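Local coordinates for protein putative glutaryl-CoA dehydrogenase (Thermus thermophilus, PDB 2EBA) that belongs to the acyl-CoA dehydrogenase family of flavoproteins and binds flavin-adenine dinucleotide in an assembly of four chains, at residues L2-L7 and W293-L298; K20-F25 and C79-R84; D36-G41 and S206-V211; D153-N158 and L185-P190. One frame throughout, in Å; residues are numbered along the deposited sequence.

Contact 1: residues L2-L7 and W293-L298; sequences LDFYAL and WHTEGL
Leu2 sets its CD2 methyl almost squarely over the imidazole of His294, 3.4 Å from CD2 to the ring centroid and 6° from the ring normal. With CG anti to the backbone N (chi1 172°), the branch of Leu2 is carried across to the imidazole, and the two side chains overlap head to tail. Both ring nitrogens are engaged: NE2 of His294 hydrogen-bonds Tyr80 OH, while ND1 lies 2.7 Å from the O of water 1, in the ring plane. The same water accepts a bond from Phe4 N and is hydrogen-bonded to Thr295 OG1, which has Leu291 O as a second partner. Here the N-terminal arm lies against helix 281-309 of the helical C-terminal domain, bending through a type I turn from Asp3 to Ala6. Asp3 ties the bend together: its OD1 takes Leu7 N at 2.9 Å on the syn side, and OD2 takes Glu8 N. Within the turn, Tyr5 receives the CG2 methyl of Thr295 over one ring face, 3.6 Å from the centroid of that ring. The Tyr5 hydroxyl reaches Gln317 O of the second subunit. Leu7 CD2 rests 3.6 Å from Leu298 CB.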
# COMPACT_ATOMS: atom_id res chain seq x y z
N LEU A 2 19.03 -13.52 12.91
CA LEU A 2 18.29 -13.83 11.70
C LEU A 2 19.16 -13.36 10.53
O LEU A 2 19.58 -12.20 10.47
CB LEU A 2 16.94 -13.09 11.72
CG LEU A 2 16.07 -13.12 10.46
CD1 LEU A 2 15.65 -14.54 10.14
CD2 LEU A 2 14.85 -12.24 10.68
N ASP A 3 19.44 -14.26 9.59
CA ASP A 3 20.29 -13.90 8.47
C ASP A 3 19.98 -14.77 7.26
O ASP A 3 20.67 -15.76 7.01
CB ASP A 3 21.74 -14.08 8.91
CG ASP A 3 22.72 -13.46 7.96
OD1 ASP A 3 22.31 -12.63 7.13
OD2 ASP A 3 23.92 -13.78 8.06
N PHE A 4 18.96 -14.38 6.50
CA PHE A 4 18.54 -15.14 5.34
C PHE A 4 19.55 -15.13 4.19
O PHE A 4 19.64 -16.10 3.45
CB PHE A 4 17.18 -14.62 4.85
CG PHE A 4 16.57 -15.46 3.76
CD1 PHE A 4 16.39 -16.83 3.92
CD2 PHE A 4 16.14 -14.87 2.57
CE1 PHE A 4 15.80 -17.60 2.92
CE2 PHE A 4 15.55 -15.64 1.57
CZ PHE A 4 15.38 -17.00 1.75
N TYR A 5 20.31 -14.05 4.05
CA TYR A 5 21.30 -13.95 2.97
C TYR A 5 22.73 -14.15 3.43
O TYR A 5 23.68 -13.75 2.75
CB TYR A 5 21.16 -12.59 2.26
CG TYR A 5 20.23 -12.59 1.06
CD1 TYR A 5 19.16 -13.49 0.96
CD2 TYR A 5 20.39 -11.66 0.03
CE1 TYR A 5 18.29 -13.47 -0.14
CE2 TYR A 5 19.52 -11.63 -1.08
CZ TYR A 5 18.47 -12.53 -1.15
OH TYR A 5 17.60 -12.50 -2.22
N ALA A 6 22.87 -14.79 4.60
CA ALA A 6 24.17 -15.09 5.21
C ALA A 6 25.17 -13.95 5.17
O ALA A 6 26.33 -14.15 4.77
CB ALA A 6 24.78 -16.34 4.55
N LEU A 7 24.74 -12.77 5.61
CA LEU A 7 25.61 -11.62 5.64
C LEU A 7 26.66 -11.79 6.74
O LEU A 7 27.64 -11.05 6.77
CB LEU A 7 24.82 -10.34 5.94
CG LEU A 7 24.22 -9.47 4.83
CD1 LEU A 7 24.63 -9.92 3.43
CD2 LEU A 7 22.71 -9.50 4.96
N TRP A 293 11.87 -7.83 4.05
CA TRP A 293 12.29 -6.54 4.56
C TRP A 293 13.56 -6.64 5.41
O TRP A 293 14.46 -5.83 5.28
CB TRP A 293 11.18 -5.92 5.38
CG TRP A 293 10.04 -5.45 4.56
CD1 TRP A 293 10.07 -5.09 3.25
CD2 TRP A 293 8.71 -5.20 5.01
NE1 TRP A 293 8.84 -4.63 2.86
CE2 TRP A 293 7.98 -4.69 3.92
CE3 TRP A 293 8.05 -5.36 6.24
CZ2 TRP A 293 6.63 -4.33 4.02
CZ3 TRP A 293 6.71 -5.01 6.34
CH2 TRP A 293 6.01 -4.50 5.23
N HIS A 294 13.61 -7.64 6.27
CA HIS A 294 14.76 -7.83 7.12
C HIS A 294 16.04 -8.04 6.33
O HIS A 294 17.07 -7.50 6.67
CB HIS A 294 14.52 -9.00 8.07
CG HIS A 294 15.62 -9.20 9.06
ND1 HIS A 294 16.74 -9.97 8.79
CD2 HIS A 294 15.78 -8.73 10.32
CE1 HIS A 294 17.53 -9.95 9.85
NE2 HIS A 294 16.98 -9.21 10.79
N THR A 295 15.95 -8.84 5.27
CA THR A 295 17.11 -9.12 4.42
C THR A 295 17.57 -7.84 3.72
O THR A 295 18.76 -7.57 3.64
CB THR A 295 16.74 -10.19 3.37
OG1 THR A 295 16.31 -11.38 4.05
CG2 THR A 295 17.93 -10.51 2.48
N GLU A 296 16.61 -7.07 3.22
CA GLU A 296 16.90 -5.82 2.54
C GLU A 296 17.54 -4.85 3.52
O GLU A 296 18.51 -4.17 3.20
CB GLU A 296 15.60 -5.22 1.99
CG GLU A 296 15.05 -5.97 0.80
CD GLU A 296 13.68 -5.49 0.38
OE1 GLU A 296 13.25 -5.85 -0.74
OE2 GLU A 296 13.02 -4.76 1.16
N GLY A 297 17.01 -4.81 4.73
CA GLY A 297 17.53 -3.91 5.74
C GLY A 297 18.95 -4.21 6.17
O GLY A 297 19.74 -3.29 6.29
N LEU A 298 19.27 -5.47 6.41
CA LEU A 298 20.63 -5.83 6.82
C LEU A 298 21.66 -5.44 5.77
O LEU A 298 22.75 -4.96 6.10
CB LEU A 298 20.76 -7.33 7.08
CG LEU A 298 20.38 -7.84 8.46
CD1 LEU A 298 20.89 -9.26 8.58
CD2 LEU A 298 21.01 -6.98 9.54
O HOH W 1 17.61 -11.67 6.91

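Contact 2: residues K20-F25 and C79-R84; sequences KAARRF and CYELER
Arg23 and Glu81 join helix 13-29 to helix 72-85, whose short segments run nearly parallel at a crossing angle of -22°. From its root the arginine already skirts the acid, with Arg23 CB 3.2 Å from Glu81 OE1. CG passes beside the same oxygen, and CD comes 3.6 Å from Arg84 NH2. A bend at chi3 (-46°) then brings NE and NH2 side-on to the carboxylate: Arg23 NE donates to Glu81 OE1 at 2.7 Å, and Arg23 NH2 donates to Glu81 OE2, also at 2.7 Å. NH2 uses the syn lone pair of OE2, while NE meets OE1 on the syn side but tilted out of the carboxylate plane; both oxygens lie near the guanidinium plane. CZ sits over Arg84, whose extended chain crosses at about a right angle to put the two guanidinium groups in a stack, centres 3.5 Å apart and planes 25° from parallel. NH1 of Arg23 lies 3.4 Å from Arg84 NH2, donor facing donor, while the edge of the group at NH2 is turned to the edge of the Tyr80 ring. Glu257, from helix 235-269, offers OE1 to both Arg23 NH2 and Arg84 NE, and OE2 to Tyr80 OH. Within this salt-bridge network the stacked guanidinium groups share the carboxylates of Glu81 and Glu257, which probably favours the anionic form of both acids.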
# COMPACT_ATOMS: atom_id res chain seq x y z
N LYS A 20 27.58 -11.91 19.40
CA LYS A 20 27.23 -13.01 20.28
C LYS A 20 27.20 -12.61 21.75
O LYS A 20 26.30 -13.01 22.48
CB LYS A 20 28.20 -14.16 20.09
CG LYS A 20 28.43 -14.56 18.63
CD LYS A 20 27.36 -15.56 18.13
CE LYS A 20 26.54 -14.97 17.01
NZ LYS A 20 25.34 -15.78 16.64
N ALA A 21 28.19 -11.84 22.18
CA ALA A 21 28.27 -11.45 23.59
C ALA A 21 27.15 -10.49 23.96
O ALA A 21 26.59 -10.60 25.06
CB ALA A 21 29.61 -10.78 23.83
N ALA A 22 26.85 -9.54 23.08
CA ALA A 22 25.84 -8.54 23.34
C ALA A 22 24.52 -9.29 23.64
O ALA A 22 23.83 -8.97 24.61
CB ALA A 22 25.64 -7.67 22.13
N ARG A 23 24.15 -10.28 22.80
CA ARG A 23 22.91 -11.03 22.98
C ARG A 23 23.02 -11.84 24.29
O ARG A 23 22.03 -11.93 25.02
CB ARG A 23 22.71 -11.99 21.77
CG ARG A 23 21.50 -12.92 21.93
CD ARG A 23 20.90 -13.54 20.63
NE ARG A 23 20.72 -12.57 19.55
CZ ARG A 23 20.09 -12.81 18.40
NH1 ARG A 23 19.55 -14.01 18.16
NH2 ARG A 23 20.02 -11.86 17.47
N ARG A 24 24.17 -12.42 24.64
CA ARG A 24 24.24 -13.17 25.90
C ARG A 24 23.99 -12.23 27.09
O ARG A 24 23.20 -12.54 27.97
CB ARG A 24 25.62 -13.82 26.11
CG ARG A 24 25.66 -15.20 25.50
CD ARG A 24 26.87 -15.97 25.98
NE ARG A 24 27.82 -16.15 24.89
CZ ARG A 24 28.93 -15.45 24.73
NH1 ARG A 24 29.24 -14.50 25.62
NH2 ARG A 24 29.71 -15.66 23.68
N PHE A 25 24.66 -11.09 27.11
CA PHE A 25 24.45 -10.15 28.20
C PHE A 25 23.01 -9.70 28.32
O PHE A 25 22.39 -9.89 29.36
CB PHE A 25 25.40 -8.98 28.03
CG PHE A 25 24.92 -7.72 28.60
CD1 PHE A 25 24.67 -7.60 29.97
CD2 PHE A 25 24.70 -6.63 27.78
CE1 PHE A 25 24.18 -6.40 30.51
CE2 PHE A 25 24.22 -5.43 28.31
CZ PHE A 25 23.96 -5.32 29.68
N CYS A 79 23.79 -2.16 18.38
CA CYS A 79 22.51 -1.46 18.31
C CYS A 79 21.42 -2.47 17.97
O CYS A 79 20.32 -2.43 18.52
CB CYS A 79 22.57 -0.36 17.26
SG CYS A 79 23.44 1.10 17.82
N TYR A 80 21.76 -3.36 17.05
CA TYR A 80 20.88 -4.43 16.58
C TYR A 80 20.35 -5.24 17.76
O TYR A 80 19.14 -5.39 17.98
CB TYR A 80 21.67 -5.35 15.63
CG TYR A 80 20.85 -6.43 14.96
CD1 TYR A 80 20.24 -6.20 13.72
CD2 TYR A 80 20.65 -7.66 15.58
CE1 TYR A 80 19.45 -7.17 13.12
CE2 TYR A 80 19.85 -8.64 14.99
CZ TYR A 80 19.26 -8.39 13.76
OH TYR A 80 18.48 -9.34 13.15
N GLU A 81 21.29 -5.78 18.53
CA GLU A 81 20.97 -6.59 19.70
C GLU A 81 20.24 -5.78 20.78
O GLU A 81 19.33 -6.28 21.44
CB GLU A 81 22.25 -7.22 20.25
CG GLU A 81 22.83 -8.32 19.36
CD GLU A 81 21.82 -9.40 19.02
OE1 GLU A 81 21.14 -9.89 19.94
OE2 GLU A 81 21.70 -9.77 17.84
N LEU A 82 20.64 -4.52 20.97
CA LEU A 82 19.99 -3.67 21.95
C LEU A 82 18.50 -3.49 21.60
O LEU A 82 17.62 -3.80 22.41
CB LEU A 82 20.68 -2.31 22.00
CG LEU A 82 21.96 -2.18 22.83
CD1 LEU A 82 22.66 -0.90 22.47
CD2 LEU A 82 21.62 -2.19 24.31
N GLU A 83 18.24 -3.01 20.39
CA GLU A 83 16.88 -2.75 19.91
C GLU A 83 16.03 -4.00 19.89
O GLU A 83 14.83 -3.96 20.14
CB GLU A 83 16.92 -2.16 18.51
CG GLU A 83 15.62 -1.51 18.07
CD GLU A 83 15.80 -0.04 17.75
OE1 GLU A 83 16.89 0.31 17.22
OE2 GLU A 83 14.87 0.75 18.01
N ARG A 84 16.65 -5.13 19.58
CA ARG A 84 15.95 -6.40 19.54
C ARG A 84 15.28 -6.67 20.90
O ARG A 84 14.29 -7.39 21.01
CB ARG A 84 16.93 -7.48 19.22
CG ARG A 84 16.39 -8.88 19.18
CD ARG A 84 17.58 -9.74 18.80
NE ARG A 84 17.43 -11.15 19.11
CZ ARG A 84 17.44 -11.67 20.34
NH1 ARG A 84 17.58 -10.89 21.42
NH2 ARG A 84 17.33 -12.99 20.51

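Contact 3: residues D36-G41 and S206-V211; sequences DWWEEG and SLRASV
The Trp38 indole carries Arg208 on one face: the arginine's CD lies 3.5 Å from the centroid of the six-membered ring, close to the ring normal, in a CH-pi contact. The guanidinium itself is turned across the indole, the two planes 71° apart, and has its own neighbours. Gly41 CA lies over one of its faces, 3.6 Å above the plane, and Glu39 O sits at its edge. Arg208 NH2 donates to that Glu39 O at 2.9 Å with a nearly straight N-H (172°), in the guanidinium plane but approaching from above the carbonyl plane. NE makes a weak bond, 3.0 Å from Arg208 NE to Trp38 O. CD rests on the indole, and the bend at chi3 (63°) then turns NE and the guanidinium toward the end of helix 31-39. There Gly41, with positive phi, closes a Schellman motif, and its N also bonds Trp38 O at 2.9 Å. Gly41 CA also meets the loop backbone, 3.3 Å from Arg208 O. On the loop before strand 212-217, Ala209 centres an inverse gamma turn, and Leu207 faces away to touch a bound flavin-adenine dinucleotide. Lys204 O takes Arg208 NH1, holding the guanidinium from the loop's own side, while Met205 of the third subunit packs on Trp38. Arg208 thus binds carbonyls in the last turn of helix 31-39, where its positive charge probably interacts favourably with the helix dipole, joining the N-terminal helices to the middle-domain loop beside the cofactor.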
# COMPACT_ATOMS: atom_id res chain seq x y z
N ASP A 36 8.23 -5.54 32.56
CA ASP A 36 8.03 -4.73 33.75
C ASP A 36 8.59 -3.32 33.63
O ASP A 36 7.89 -2.36 33.94
CB ASP A 36 8.63 -5.45 34.94
CG ASP A 36 8.09 -6.86 35.09
OD1 ASP A 36 7.06 -7.16 34.44
OD2 ASP A 36 8.67 -7.67 35.82
N TRP A 37 9.82 -3.16 33.18
CA TRP A 37 10.36 -1.81 33.08
C TRP A 37 9.57 -0.93 32.09
O TRP A 37 9.30 0.24 32.40
CB TRP A 37 11.83 -1.85 32.70
CG TRP A 37 12.71 -2.58 33.67
CD1 TRP A 37 12.51 -2.77 35.03
CD2 TRP A 37 13.99 -3.15 33.38
NE1 TRP A 37 13.60 -3.41 35.58
CE2 TRP A 37 14.52 -3.65 34.60
CE3 TRP A 37 14.76 -3.27 32.21
CZ2 TRP A 37 15.78 -4.28 34.67
CZ3 TRP A 37 16.00 -3.89 32.28
CH2 TRP A 37 16.49 -4.39 33.50
N TRP A 38 9.21 -1.47 30.92
CA TRP A 38 8.46 -0.71 29.92
C TRP A 38 7.12 -0.35 30.58
O TRP A 38 6.68 0.81 30.56
CB TRP A 38 8.21 -1.58 28.68
CG TRP A 38 7.69 -0.83 27.53
CD1 TRP A 38 8.42 -0.17 26.58
CD2 TRP A 38 6.32 -0.53 27.25
NE1 TRP A 38 7.59 0.52 25.72
CE2 TRP A 38 6.29 0.32 26.11
CE3 TRP A 38 5.10 -0.88 27.86
CZ2 TRP A 38 5.11 0.82 25.57
CZ3 TRP A 38 3.92 -0.39 27.32
CH2 TRP A 38 3.93 0.45 26.18
N GLU A 39 6.51 -1.37 31.18
CA GLU A 39 5.23 -1.24 31.87
C GLU A 39 5.24 -0.14 32.93
O GLU A 39 4.36 0.72 32.92
CB GLU A 39 4.92 -2.57 32.53
CG GLU A 39 3.53 -3.05 32.40
CD GLU A 39 3.42 -4.50 32.82
OE1 GLU A 39 4.22 -5.32 32.28
OE2 GLU A 39 2.55 -4.81 33.66
N GLU A 40 6.19 -0.17 33.87
CA GLU A 40 6.22 0.88 34.89
C GLU A 40 6.91 2.13 34.37
O GLU A 40 7.11 3.09 35.10
CB GLU A 40 6.86 0.38 36.19
CG GLU A 40 8.16 -0.38 36.05
CD GLU A 40 8.18 -1.60 36.96
OE1 GLU A 40 7.21 -2.38 36.93
OE2 GLU A 40 9.17 -1.77 37.70
N GLY A 41 7.26 2.12 33.09
CA GLY A 41 7.88 3.27 32.49
C GLY A 41 9.18 3.73 33.11
O GLY A 41 9.37 4.91 33.37
N SER A 206 4.86 5.36 24.39
CA SER A 206 5.91 4.87 23.50
C SER A 206 7.26 5.15 24.12
O SER A 206 7.45 6.16 24.79
CB SER A 206 5.81 5.55 22.15
OG SER A 206 6.93 5.24 21.35
N LEU A 207 8.21 4.25 23.90
CA LEU A 207 9.55 4.40 24.45
C LEU A 207 9.50 4.66 25.96
O LEU A 207 10.14 5.57 26.49
CB LEU A 207 10.28 5.54 23.73
CG LEU A 207 11.77 5.24 23.56
CD1 LEU A 207 11.95 4.18 22.48
CD2 LEU A 207 12.54 6.50 23.20
N ARG A 208 8.72 3.83 26.66
CA ARG A 208 8.56 3.98 28.10
C ARG A 208 9.78 3.57 28.93
O ARG A 208 9.95 4.06 30.05
CB ARG A 208 7.32 3.22 28.56
CG ARG A 208 6.03 3.88 28.12
CD ARG A 208 4.82 3.04 28.44
NE ARG A 208 4.63 2.82 29.87
CZ ARG A 208 4.27 3.77 30.73
NH1 ARG A 208 4.04 5.01 30.33
NH2 ARG A 208 4.13 3.46 32.01
N ALA A 209 10.60 2.68 28.38
CA ALA A 209 11.82 2.25 29.05
C ALA A 209 12.91 3.22 28.60
O ALA A 209 13.83 2.85 27.87
CB ALA A 209 12.18 0.83 28.64
N SER A 210 12.77 4.47 29.02
CA SER A 210 13.70 5.53 28.65
C SER A 210 13.23 6.82 29.28
O SER A 210 12.03 6.99 29.51
CB SER A 210 13.72 5.70 27.12
OG SER A 210 14.24 6.96 26.74
N VAL A 211 14.16 7.73 29.58
CA VAL A 211 13.73 8.99 30.17
C VAL A 211 13.76 10.09 29.12
O VAL A 211 14.73 10.26 28.38
CB VAL A 211 14.57 9.36 31.47
CG1 VAL A 211 15.37 8.14 31.94
CG2 VAL A 211 15.45 10.59 31.25

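Contact 4: residues D153-N158 and L185-P190; sequences DTWVLN and LGFLVP
Trp155 donates a hydrogen bond from its indole NE1 to Glu224 OE1, and with the ring tethered in this way it offers one face to Phe187. The phenylalanine comes edge-on: Phe187 CE2 is 3.6 Å from Trp155 CG, and the phenyl centroid stands 5.1 Å from that of the indole's five-membered ring, with planes at 63°, a T-shaped pair. At the far end of the indole, Leu185 CD1 touches Trp155 CH2 at 3.5 Å. Strand 154-158 and strand 185-190 share no backbone bonds; they belong to different sheets of the middle domain and cross at -92°, as expected where two orthogonal beta sheets pack face to face. The residues that meet lie at alternate positions on each strand, Trp155 and Leu157 on one, Leu185, Phe187 and Val189 on the other. Leu157 sets CD1 over a face of the Phe187 ring, 4.1 Å from the phenyl centroid and only 8° off the normal. Its other methyl, CD2, lies 3.7 Å from Phe187 CD1 and 3.9 Å from Val189 CG2. Both methyls of Leu157 thus point into this layer, where Ala148 and Ile175 also pack.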
# COMPACT_ATOMS: atom_id res chain seq x y z
N ASP A 153 33.69 36.49 28.11
CA ASP A 153 34.26 35.15 28.01
C ASP A 153 33.36 34.07 28.55
O ASP A 153 33.81 32.95 28.82
CB ASP A 153 35.60 35.07 28.71
CG ASP A 153 36.75 34.91 27.74
OD1 ASP A 153 36.47 34.68 26.54
OD2 ASP A 153 37.91 35.00 28.18
N THR A 154 32.10 34.40 28.77
CA THR A 154 31.14 33.42 29.23
C THR A 154 29.92 33.69 28.37
O THR A 154 29.74 34.80 27.87
CB THR A 154 30.79 33.55 30.74
OG1 THR A 154 30.12 34.80 30.98
CG2 THR A 154 32.04 33.45 31.62
N TRP A 155 29.09 32.66 28.17
CA TRP A 155 27.88 32.79 27.38
C TRP A 155 26.65 32.60 28.25
O TRP A 155 26.66 31.77 29.17
CB TRP A 155 27.82 31.74 26.27
CG TRP A 155 28.92 31.77 25.29
CD1 TRP A 155 30.20 31.34 25.48
CD2 TRP A 155 28.85 32.25 23.95
NE1 TRP A 155 30.93 31.51 24.33
CE2 TRP A 155 30.13 32.07 23.37
CE3 TRP A 155 27.83 32.81 23.17
CZ2 TRP A 155 30.42 32.43 22.05
CZ3 TRP A 155 28.11 33.17 21.85
CH2 TRP A 155 29.40 32.97 21.31
N VAL A 156 25.58 33.35 27.96
CA VAL A 156 24.34 33.20 28.70
C VAL A 156 23.33 32.62 27.73
O VAL A 156 23.05 33.20 26.69
CB VAL A 156 23.80 34.55 29.25
CG1 VAL A 156 23.36 35.46 28.11
CG2 VAL A 156 22.63 34.29 30.18
N LEU A 157 22.81 31.45 28.08
CA LEU A 157 21.85 30.75 27.23
C LEU A 157 20.43 30.83 27.76
O LEU A 157 20.19 30.74 28.98
CB LEU A 157 22.26 29.28 27.09
CG LEU A 157 23.38 28.89 26.11
CD1 LEU A 157 24.56 29.83 26.24
CD2 LEU A 157 23.81 27.45 26.38
N ASN A 158 19.49 31.02 26.84
CA ASN A 158 18.06 31.10 27.14
C ASN A 158 17.27 30.39 26.06
O ASN A 158 17.38 30.71 24.88
CB ASN A 158 17.59 32.56 27.21
CG ASN A 158 17.93 33.24 28.53
OD1 ASN A 158 17.36 32.92 29.57
ND2 ASN A 158 18.86 34.18 28.49
N LEU A 185 25.71 27.25 17.30
CA LEU A 185 26.84 26.91 18.15
C LEU A 185 26.45 25.77 19.07
O LEU A 185 25.27 25.50 19.27
CB LEU A 185 27.25 28.11 18.99
CG LEU A 185 27.83 29.31 18.23
CD1 LEU A 185 28.07 30.45 19.22
CD2 LEU A 185 29.13 28.92 17.51
N GLY A 186 27.44 25.09 19.63
CA GLY A 186 27.17 23.98 20.53
C GLY A 186 27.88 24.08 21.86
O GLY A 186 29.10 24.23 21.91
N PHE A 187 27.11 23.97 22.94
CA PHE A 187 27.68 24.05 24.28
C PHE A 187 27.57 22.77 25.10
O PHE A 187 26.60 22.02 24.97
CB PHE A 187 27.02 25.19 25.05
CG PHE A 187 26.95 26.48 24.29
CD1 PHE A 187 25.92 26.71 23.38
CD2 PHE A 187 27.91 27.46 24.48
CE1 PHE A 187 25.86 27.89 22.66
CE2 PHE A 187 27.87 28.65 23.76
CZ PHE A 187 26.84 28.87 22.85
N LEU A 188 28.58 22.53 25.93
CA LEU A 188 28.59 21.39 26.84
C LEU A 188 28.16 22.03 28.15
O LEU A 188 28.98 22.56 28.90
CB LEU A 188 30.00 20.79 26.97
CG LEU A 188 30.61 20.40 25.62
CD1 LEU A 188 31.96 19.74 25.84
CD2 LEU A 188 29.65 19.47 24.88
N VAL A 189 26.86 21.99 28.39
CA VAL A 189 26.22 22.59 29.56
C VAL A 189 26.00 21.64 30.72
O VAL A 189 25.22 20.70 30.62
CB VAL A 189 24.83 23.16 29.17
CG1 VAL A 189 24.16 23.81 30.37
CG2 VAL A 189 24.98 24.14 28.03
N PRO A 190 26.69 21.88 31.85
CA PRO A 190 26.49 20.99 33.00
C PRO A 190 25.02 21.15 33.40
O PRO A 190 24.45 22.23 33.27
CB PRO A 190 27.46 21.54 34.03
CG PRO A 190 28.59 22.05 33.17
CD PRO A 190 27.85 22.76 32.06

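How the contacts relate
From the N terminus, the arm of contact 1 closes the longest loop, meeting the C-terminal helix 281-309; its second segment comes later in the sequence than those of the other three. Contact 2 closes early, within the N-terminal helices. Contact 3 opens inside contact 2's loop but closes far beyond it, so the two cross along the chain; their nearest atoms are about 6 Å apart. Contact 4 then closes within the span of contact 3, joining the two sheets of the middle domain. Contacts 1 and 2 touch through His294 and Tyr80. Contact 4 lies on the other side of the chain's centre, about 44 Å from contact 1 between centres, while contact 3 links the N-terminal and middle domains.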